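Local structure of endoglucanase (3X17) at residues A[174-177]-A[182-185]; A[188-193]-A[541-546]; A[274-279]-A[341-346]. The protein hydrolyses internal beta-1,4-glucosidic bonds of cellulose and probably of related beta-glucans, as an endoglucanase of glycoside hydrolase family 9. All coordinates share one frame; numbering follows the deposited sequence.

Contact 1 (A[174-177]-A[182-185]); sequences WHDA and KYVT. With ZN (zinc ion), chain C.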
loop_
_atom_site.group_PDB
_atom_site.type_symbol
_atom_site.label_atom_id
_atom_site.label_comp_id
_atom_site.label_asym_id
_atom_site.label_seq_id
_atom_site.Cartn_x
_atom_site.Cartn_y
_atom_site.Cartn_z
ATOM N N TRP A 174 9.189 11.787 -2.281
ATOM C CA TRP A 174 9.338 10.491 -2.963
ATOM C C TRP A 174 8.909 10.568 -4.418
ATOM O O TRP A 174 7.802 11.043 -4.699
ATOM C CB TRP A 174 8.455 9.422 -2.298
ATOM C CG TRP A 174 8.751 9.151 -0.831
ATOM C CD1 TRP A 174 9.954 8.814 -0.284
ATOM C CD2 TRP A 174 7.816 9.227 0.265
ATOM N NE1 TRP A 174 9.829 8.675 1.084
ATOM C CE2 TRP A 174 8.523 8.896 1.442
ATOM C CE3 TRP A 174 6.444 9.492 0.355
ATOM C CZ2 TRP A 174 7.903 8.828 2.702
ATOM C CZ3 TRP A 174 5.818 9.408 1.617
ATOM C CH2 TRP A 174 6.561 9.089 2.769
ATOM N N HIS A 175 9.703 9.990 -5.326
ATOM C CA HIS A 175 9.164 9.619 -6.640
ATOM C C HIS A 175 7.928 8.754 -6.428
ATOM O O HIS A 175 7.950 7.839 -5.595
ATOM C CB HIS A 175 10.191 8.859 -7.479
ATOM C CG HIS A 175 11.404 9.660 -7.815
ATOM N ND1 HIS A 175 12.658 9.097 -7.914
ATOM C CD2 HIS A 175 11.573 10.996 -8.001
ATOM C CE1 HIS A 175 13.538 10.040 -8.214
ATOM N NE2 HIS A 175 12.904 11.198 -8.275
ATOM N N ASP A 176 6.848 9.085 -7.132
ATOM C CA ASP A 176 5.514 8.572 -6.799
ATOM C C ASP A 176 5.426 7.088 -7.100
ATOM O O ASP A 176 4.696 6.348 -6.433
ATOM C CB ASP A 176 4.423 9.305 -7.591
ATOM C CG ASP A 176 2.998 8.934 -7.127
ATOM O OD1 ASP A 176 2.689 9.236 -5.963
ATOM O OD2 ASP A 176 2.193 8.357 -7.918
ATOM N N ALA A 177 6.091 6.660 -8.165
ATOM C CA ALA A 177 5.769 5.379 -8.775
ATOM C C ALA A 177 6.891 4.948 -9.688
ATOM O O ALA A 177 8.041 4.925 -9.278
ATOM C CB ALA A 177 4.447 5.489 -9.543
ATOM N N LYS A 182 5.884 13.999 -8.098
ATOM C CA LYS A 182 5.680 13.947 -6.659
ATOM C C LYS A 182 4.311 14.555 -6.390
ATOM O O LYS A 182 3.945 15.558 -6.976
ATOM C CB LYS A 182 6.760 14.748 -5.947
ATOM C CG LYS A 182 8.203 14.338 -6.370
ATOM C CD LYS A 182 9.269 15.003 -5.507
ATOM C CE LYS A 182 9.232 16.523 -5.611
ATOM N NZ LYS A 182 10.527 17.132 -5.089
ATOM N N TYR A 183 3.484 13.845 -5.654
ATOM C CA TYR A 183 2.061 14.177 -5.664
ATOM C C TYR A 183 1.592 14.213 -4.236
ATOM O O TYR A 183 1.791 13.254 -3.503
ATOM C CB TYR A 183 1.286 13.089 -6.387
ATOM C CG TYR A 183 1.700 12.842 -7.799
ATOM C CD1 TYR A 183 2.704 11.925 -8.080
ATOM C CD2 TYR A 183 0.961 13.372 -8.862
ATOM C CE1 TYR A 183 3.005 11.573 -9.363
ATOM C CE2 TYR A 183 1.240 13.007 -10.174
ATOM C CZ TYR A 183 2.288 12.151 -10.421
ATOM O OH TYR A 183 2.608 11.807 -11.718
ATOM N N VAL A 184 0.995 15.317 -3.822
ATOM C CA VAL A 184 0.609 15.446 -2.428
ATOM C C VAL A 184 -0.480 14.425 -2.019
ATOM O O VAL A 184 -0.551 13.999 -0.850
ATOM C CB VAL A 184 0.127 16.859 -2.105
ATOM C CG1 VAL A 184 -0.660 16.839 -0.780
ATOM C CG2 VAL A 184 1.320 17.796 -1.963
ATOM N N THR A 185 -1.268 13.983 -2.995
ATOM C CA THR A 185 -2.500 13.266 -2.712
ATOM C C THR A 185 -2.158 11.839 -2.269
ATOM O O THR A 185 -2.726 11.323 -1.311
ATOM C CB THR A 185 -3.445 13.277 -3.961
ATOM O OG1 THR A 185 -3.656 14.641 -4.390
ATOM C CG2 THR A 185 -4.798 12.633 -3.639
HETATM ZN ZN ZN C . 13.704 13.098 -8.385
HETATM O O HOH W 1 4.377 11.185 -4.701
#
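Asp-176 and the ring of Tyr-183 face each other, their side chains crossing at about a right angle with carboxylate and ring planes 61° apart; the closeness of the carbons here is doubtful, and a shared water carries the link. Both belong to the WHDAGDYGKY signature of family 9, a loop running into strand 182-183 and helix 184-200 that in relatives brings aspartates to the active site of the (alpha/alpha)6 barrel. A chi1 of -172° turns the Asp-176 carboxylate away from its own N and across to Tyr-183; its OD1 bonds Thr-186 and its OD2 the hydroxyl of Tyr-331. The Tyr-183 hydroxyl is taken by Asp-179. No direct hydrogen bond joins the segments. The water lies in the plane of the Tyr-183 ring at its edge, accepts from Tyr-183 N at 3.0 Å and donates to Asp-176 OD1 at 2.9 Å, with a weak third bond to Trp-174 O. Lys-182 runs alongside that carbonyl, its CG 3.7 Å from Trp-174 O, before its chain bends away at chi3, NZ hydrogen-bonding Gly-172 O and forming a salt bridge with Asp-152. His-175 binds the zinc ion with Cys-132, Asp-148 and His-149; its NE2 sits 2.1 Å from the metal.

Contact 2 (A[188-193]-A[541-546]); sequences AVTAAQ and PAIDYN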
loop_
_atom_site.group_PDB
_atom_site.type_symbol
_atom_site.label_atom_id
_atom_site.label_comp_id
_atom_site.label_asym_id
_atom_site.label_seq_id
_atom_site.Cartn_x
_atom_site.Cartn_y
_atom_site.Cartn_z
ATOM N N ALA A 188 0.577 12.093 1.126
ATOM C CA ALA A 188 -0.052 12.312 2.417
ATOM C C ALA A 188 -0.730 11.045 2.953
ATOM O O ALA A 188 -0.477 10.645 4.099
ATOM C CB ALA A 188 -1.017 13.512 2.360
ATOM N N VAL A 189 -1.440 10.301 2.105
ATOM C CA VAL A 189 -2.102 9.077 2.606
ATOM C C VAL A 189 -1.079 7.981 2.859
ATOM O O VAL A 189 -1.321 7.057 3.644
ATOM C CB VAL A 189 -3.222 8.542 1.664
ATOM C CG1 VAL A 189 -4.269 9.599 1.398
ATOM C CG2 VAL A 189 -2.662 7.940 0.357
ATOM N N THR A 190 0.001 8.002 2.081
ATOM C CA THR A 190 1.073 7.043 2.254
ATOM C C THR A 190 1.744 7.292 3.597
ATOM O O THR A 190 1.871 6.380 4.410
ATOM C CB THR A 190 2.118 7.201 1.120
ATOM O OG1 THR A 190 1.543 6.717 -0.099
ATOM C CG2 THR A 190 3.394 6.396 1.424
ATOM N N ALA A 191 2.085 8.546 3.878
ATOM C CA ALA A 191 2.762 8.856 5.143
ATOM C C ALA A 191 1.876 8.495 6.350
ATOM O O ALA A 191 2.346 7.901 7.340
ATOM C CB ALA A 191 3.166 10.305 5.186
ATOM N N ALA A 192 0.587 8.794 6.229
ATOM C CA ALA A 192 -0.396 8.473 7.290
ATOM C C ALA A 192 -0.417 6.983 7.553
ATOM O O ALA A 192 -0.525 6.564 8.699
ATOM C CB ALA A 192 -1.793 8.940 6.897
ATOM N N GLN A 193 -0.393 6.186 6.485
ATOM C CA GLN A 193 -0.476 4.747 6.638
ATOM C C GLN A 193 0.807 4.122 7.209
ATOM O O GLN A 193 0.742 3.229 8.043
ATOM C CB GLN A 193 -0.915 4.051 5.348
ATOM C CG GLN A 193 -2.342 4.304 4.933
ATOM C CD GLN A 193 -2.660 3.712 3.557
ATOM O OE1 GLN A 193 -3.127 2.582 3.445
ATOM N NE2 GLN A 193 -2.439 4.496 2.510
ATOM N N PRO A 541 4.692 0.017 -9.886
ATOM C CA PRO A 541 4.604 0.234 -8.447
ATOM C C PRO A 541 4.139 1.646 -8.140
ATOM O O PRO A 541 4.133 2.485 -9.036
ATOM C CB PRO A 541 6.045 0.027 -7.974
ATOM C CG PRO A 541 6.872 0.433 -9.137
ATOM C CD PRO A 541 6.078 0.079 -10.377
ATOM N N ALA A 542 3.678 1.888 -6.918
ATOM C CA ALA A 542 3.394 3.229 -6.444
ATOM C C ALA A 542 3.525 3.289 -4.924
ATOM O O ALA A 542 3.370 2.265 -4.231
ATOM C CB ALA A 542 1.977 3.664 -6.892
ATOM N N ILE A 543 3.794 4.487 -4.405
ATOM C CA ILE A 543 3.987 4.668 -2.973
ATOM C C ILE A 543 2.714 4.297 -2.182
ATOM O O ILE A 543 2.805 3.794 -1.059
ATOM C CB ILE A 543 4.445 6.109 -2.607
ATOM C CG1 ILE A 543 3.463 7.159 -3.141
ATOM C CG2 ILE A 543 5.882 6.357 -3.093
ATOM C CD1 ILE A 543 3.713 8.580 -2.622
ATOM N N ASP A 544 1.535 4.596 -2.735
ATOM C CA ASP A 544 0.300 4.264 -2.016
ATOM C C ASP A 544 -0.042 2.761 -2.078
ATOM O O ASP A 544 -0.886 2.285 -1.328
ATOM C CB ASP A 544 -0.878 5.153 -2.448
ATOM C CG ASP A 544 -1.294 4.917 -3.887
ATOM O OD1 ASP A 544 -0.398 4.852 -4.748
ATOM O OD2 ASP A 544 -2.515 4.796 -4.161
ATOM N N TYR A 545 0.668 2.002 -2.909
ATOM C CA TYR A 545 0.484 0.558 -2.944
ATOM C C TYR A 545 1.289 -0.069 -1.807
ATOM O O TYR A 545 0.818 -0.969 -1.129
ATOM C CB TYR A 545 0.969 -0.036 -4.262
ATOM C CG TYR A 545 0.278 0.473 -5.516
ATOM C CD1 TYR A 545 -0.908 1.232 -5.453
ATOM C CD2 TYR A 545 0.720 0.049 -6.762
ATOM C CE1 TYR A 545 -1.570 1.615 -6.634
ATOM C CE2 TYR A 545 0.105 0.447 -7.920
ATOM C CZ TYR A 545 -1.019 1.240 -7.865
ATOM O OH TYR A 545 -1.637 1.537 -9.052
ATOM N N ASN A 546 2.501 0.435 -1.614
ATOM C CA ASN A 546 3.406 -0.050 -0.597
ATOM C C ASN A 546 2.954 0.245 0.826
ATOM O O ASN A 546 3.380 -0.413 1.776
ATOM C CB ASN A 546 4.820 0.481 -0.855
ATOM C CG ASN A 546 5.687 -0.542 -1.572
ATOM O OD1 ASN A 546 5.319 -0.995 -2.647
ATOM N ND2 ASN A 546 6.716 -1.059 -0.884
HETATM O O HOH W 2 -2.939 3.521 -0.189
#
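Thr-190 lays its OG1 and CG2 against Ile-543, the two side chains crossing at about a right angle, and this pair joins helix 184-200 to the weakly bonded helical turn at about 543-546 inside the (alpha/alpha)6 barrel of family 9. The hydroxyl does the closest touching: Thr-190 OG1 is 3.3 Å from Ile-543 O, without a hydrogen bond, and 3.6 Å from Ile-543 CG1, while Thr-190 CG2 rests 3.6 Å from Ile-543 O. Ile-543 brings CG1 to the hydroxyl by placing it between its backbone N and carbonyl carbon (chi1 56°), the crowded position. Although OG1 also comes near Asp-544 N, it makes no hydrogen bond to the facing segment; its partner is Thr-186 O, one turn back on its own helix, and Ile-543 O is bonded by the hydroxyl of Tyr-127 from helix 115-130. All the touching residues are buried. Val-189 adds a looser carbon-to-carbon contact, CG2 to Asp-544 CB at 4.3 Å.

The polar link between the segments passes through a water, which accepts from Gln-193 NE2 and donates to Asp-544 O at 2.7 Å. Gln-193 is steadied for this by folding back on its own helix: NE2 also donates to Val-189 O with an N-H...O angle of 158°. That oxygen is gripped twice, because Gln-193 N, 3.1 Å away, and Gln-193 NE2, 3.0 Å away, approach it from opposite faces of the carbonyl plane.

Contact 3 (A[274-279]-A[341-346]); sequences DTAKAA and FWAAVE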
loop_
_atom_site.group_PDB
_atom_site.type_symbol
_atom_site.label_atom_id
_atom_site.label_comp_id
_atom_site.label_asym_id
_atom_site.label_seq_id
_atom_site.Cartn_x
_atom_site.Cartn_y
_atom_site.Cartn_z
ATOM N N ASP A 274 -6.001 18.124 -0.852
ATOM C CA ASP A 274 -4.592 18.013 -0.525
ATOM C C ASP A 274 -4.306 18.746 0.774
ATOM O O ASP A 274 -3.500 18.281 1.590
ATOM C CB ASP A 274 -3.691 18.544 -1.655
ATOM C CG ASP A 274 -3.664 17.621 -2.874
ATOM O OD1 ASP A 274 -3.365 16.417 -2.701
ATOM O OD2 ASP A 274 -3.894 18.114 -4.016
ATOM N N THR A 275 -4.908 19.921 0.940
ATOM C CA THR A 275 -4.666 20.716 2.125
ATOM C C THR A 275 -5.118 19.927 3.388
ATOM O O THR A 275 -4.384 19.813 4.388
ATOM C CB THR A 275 -5.393 22.084 1.999
ATOM O OG1 THR A 275 -4.890 22.798 0.855
ATOM C CG2 THR A 275 -5.197 22.920 3.233
ATOM N N ALA A 276 -6.272 19.279 3.277
ATOM C CA ALA A 276 -6.850 18.511 4.396
ATOM C C ALA A 276 -6.080 17.188 4.632
ATOM O O ALA A 276 -5.747 16.857 5.769
ATOM C CB ALA A 276 -8.345 18.222 4.107
ATOM N N LYS A 277 -5.748 16.466 3.565
ATOM C CA LYS A 277 -4.881 15.290 3.699
ATOM C C LYS A 277 -3.559 15.622 4.394
ATOM O O LYS A 277 -3.141 14.917 5.307
ATOM C CB LYS A 277 -4.572 14.641 2.358
ATOM C CG LYS A 277 -5.683 13.772 1.781
ATOM C CD LYS A 277 -5.327 13.399 0.342
ATOM C CE LYS A 277 -6.223 12.308 -0.231
ATOM N NZ LYS A 277 -7.445 12.929 -0.841
ATOM N N ALA A 278 -2.950 16.753 4.045
ATOM C CA ALA A 278 -1.663 17.065 4.640
ATOM C C ALA A 278 -1.882 17.451 6.093
ATOM O O ALA A 278 -1.114 17.064 6.958
ATOM C CB ALA A 278 -0.981 18.194 3.871
ATOM N N ALA A 279 -2.954 18.189 6.365
ATOM C CA ALA A 279 -3.339 18.467 7.745
ATOM C C ALA A 279 -3.440 17.189 8.549
ATOM O O ALA A 279 -2.920 17.112 9.647
ATOM C CB ALA A 279 -4.683 19.279 7.834
ATOM N N PHE A 341 -13.049 15.547 7.116
ATOM C CA PHE A 341 -13.388 14.703 8.274
ATOM C C PHE A 341 -12.101 14.155 8.910
ATOM O O PHE A 341 -11.852 14.324 10.122
ATOM C CB PHE A 341 -14.298 13.552 7.817
ATOM C CG PHE A 341 -14.508 12.470 8.857
ATOM C CD1 PHE A 341 -15.456 12.628 9.858
ATOM C CD2 PHE A 341 -13.749 11.301 8.831
ATOM C CE1 PHE A 341 -15.692 11.624 10.788
ATOM C CE2 PHE A 341 -13.992 10.282 9.746
ATOM C CZ PHE A 341 -14.932 10.476 10.764
ATOM N N TRP A 342 -11.257 13.539 8.077
ATOM C CA TRP A 342 -10.041 12.884 8.578
ATOM C C TRP A 342 -9.118 13.889 9.257
ATOM O O TRP A 342 -8.607 13.650 10.341
ATOM C CB TRP A 342 -9.329 12.164 7.440
ATOM C CG TRP A 342 -7.990 11.604 7.807
ATOM C CD1 TRP A 342 -7.657 10.957 8.959
ATOM C CD2 TRP A 342 -6.869 11.467 6.931
ATOM N NE1 TRP A 342 -6.361 10.499 8.890
ATOM C CE2 TRP A 342 -5.854 10.798 7.650
ATOM C CE3 TRP A 342 -6.593 11.924 5.633
ATOM C CZ2 TRP A 342 -4.558 10.625 7.136
ATOM C CZ3 TRP A 342 -5.299 11.777 5.131
ATOM C CH2 TRP A 342 -4.306 11.104 5.875
ATOM N N ALA A 343 -8.945 15.043 8.629
ATOM C CA ALA A 343 -8.133 16.099 9.223
ATOM C C ALA A 343 -8.720 16.572 10.552
ATOM O O ALA A 343 -7.993 16.709 11.540
ATOM C CB ALA A 343 -7.960 17.276 8.226
ATOM N N ALA A 344 -10.030 16.822 10.579
ATOM C CA ALA A 344 -10.715 17.146 11.848
ATOM C C ALA A 344 -10.462 16.148 12.979
ATOM O O ALA A 344 -10.098 16.539 14.086
ATOM C CB ALA A 344 -12.228 17.375 11.638
ATOM N N VAL A 345 -10.630 14.864 12.699
ATOM C CA VAL A 345 -10.355 13.820 13.699
ATOM C C VAL A 345 -8.934 13.930 14.231
ATOM O O VAL A 345 -8.735 14.026 15.438
ATOM C CB VAL A 345 -10.596 12.395 13.116
ATOM C CG1 VAL A 345 -10.066 11.319 14.068
ATOM C CG2 VAL A 345 -12.097 12.188 12.860
ATOM N N GLU A 346 -7.944 13.914 13.334
ATOM C CA GLU A 346 -6.526 13.891 13.759
ATOM C C GLU A 346 -6.133 15.148 14.560
ATOM O O GLU A 346 -5.417 15.073 15.559
ATOM C CB GLU A 346 -5.597 13.709 12.560
ATOM C CG GLU A 346 -5.933 12.488 11.709
ATOM C CD GLU A 346 -5.873 11.163 12.486
ATOM O OE1 GLU A 346 -5.443 11.148 13.664
ATOM O OE2 GLU A 346 -6.176 10.115 11.883
#
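Lys-277 NZ is gripped by a salt bridge to Asp-339 OD1 and a hydrogen bond to Gln-273 OE1, with a weak bond to Trp-376 O, while the root of the same side chain meets Trp-342. Helices 272-288 and 337-351 of the (alpha/alpha)6 barrel meet here, with helix 294-312 between them in sequence. They run in roughly the same direction, the segment axes 8.0 Å apart at closest and inclined by 27°. Such nearness rests on alanine. Ala-343 points its methyl into the facing helix, where CB lies 3.3 Å from Ala-276 O, 3.9 Å from Ala-279 CB and 4.2 Å from Ala-276 CB.

Beside it Trp-342, turned away from its own N by a chi1 of 173°, reaches over with the far corner of its six-membered ring. The Trp-342 and Lys-277 side chains cross at about a right angle, with Lys-277 CG in the ring plane at its edge, 3.9 Å from CZ3; Lys-277 O comes to that same corner obliquely. From there the lysine chain extends to Asp-339, a ligand of a calcium ion, so the ammonium group probably balances part of the negative charge gathered round that metal. The opposite end of the indole is held, though weakly, within its own helix: Glu-346, whose OE1 forms a salt bridge with Arg-287, takes Trp-342 NE1 on OE2 at 3.0 Å, with a bent N-H...O angle of 130°.

How the contacts relate
All three contacts are buried; contact 2 lies about 5 Å from the centre of the chain, contact 1 about 13 Å and contact 3 about 19 Å (centre to centre). Helix 184-200 serves contacts 1 and 2, which also meet through a bond from Ile-543 N to Asp-176 O. It packs in turn on contact 3: Ala-188 and Val-189 lie against Lys-277, Ala-192 against Trp-342, and Thr-185 is hydrogen-bonded to Asp-274. Contacts 1 and 2 both bridge their segments by water, whereas contact 3 joins its helices by alanine methyls, an indole corner and the lysine stem. His-175 of contact 1 binds zinc; calcium lies about 4 Å from the Lys-277 side chain and about 8 Å from that of Val-189.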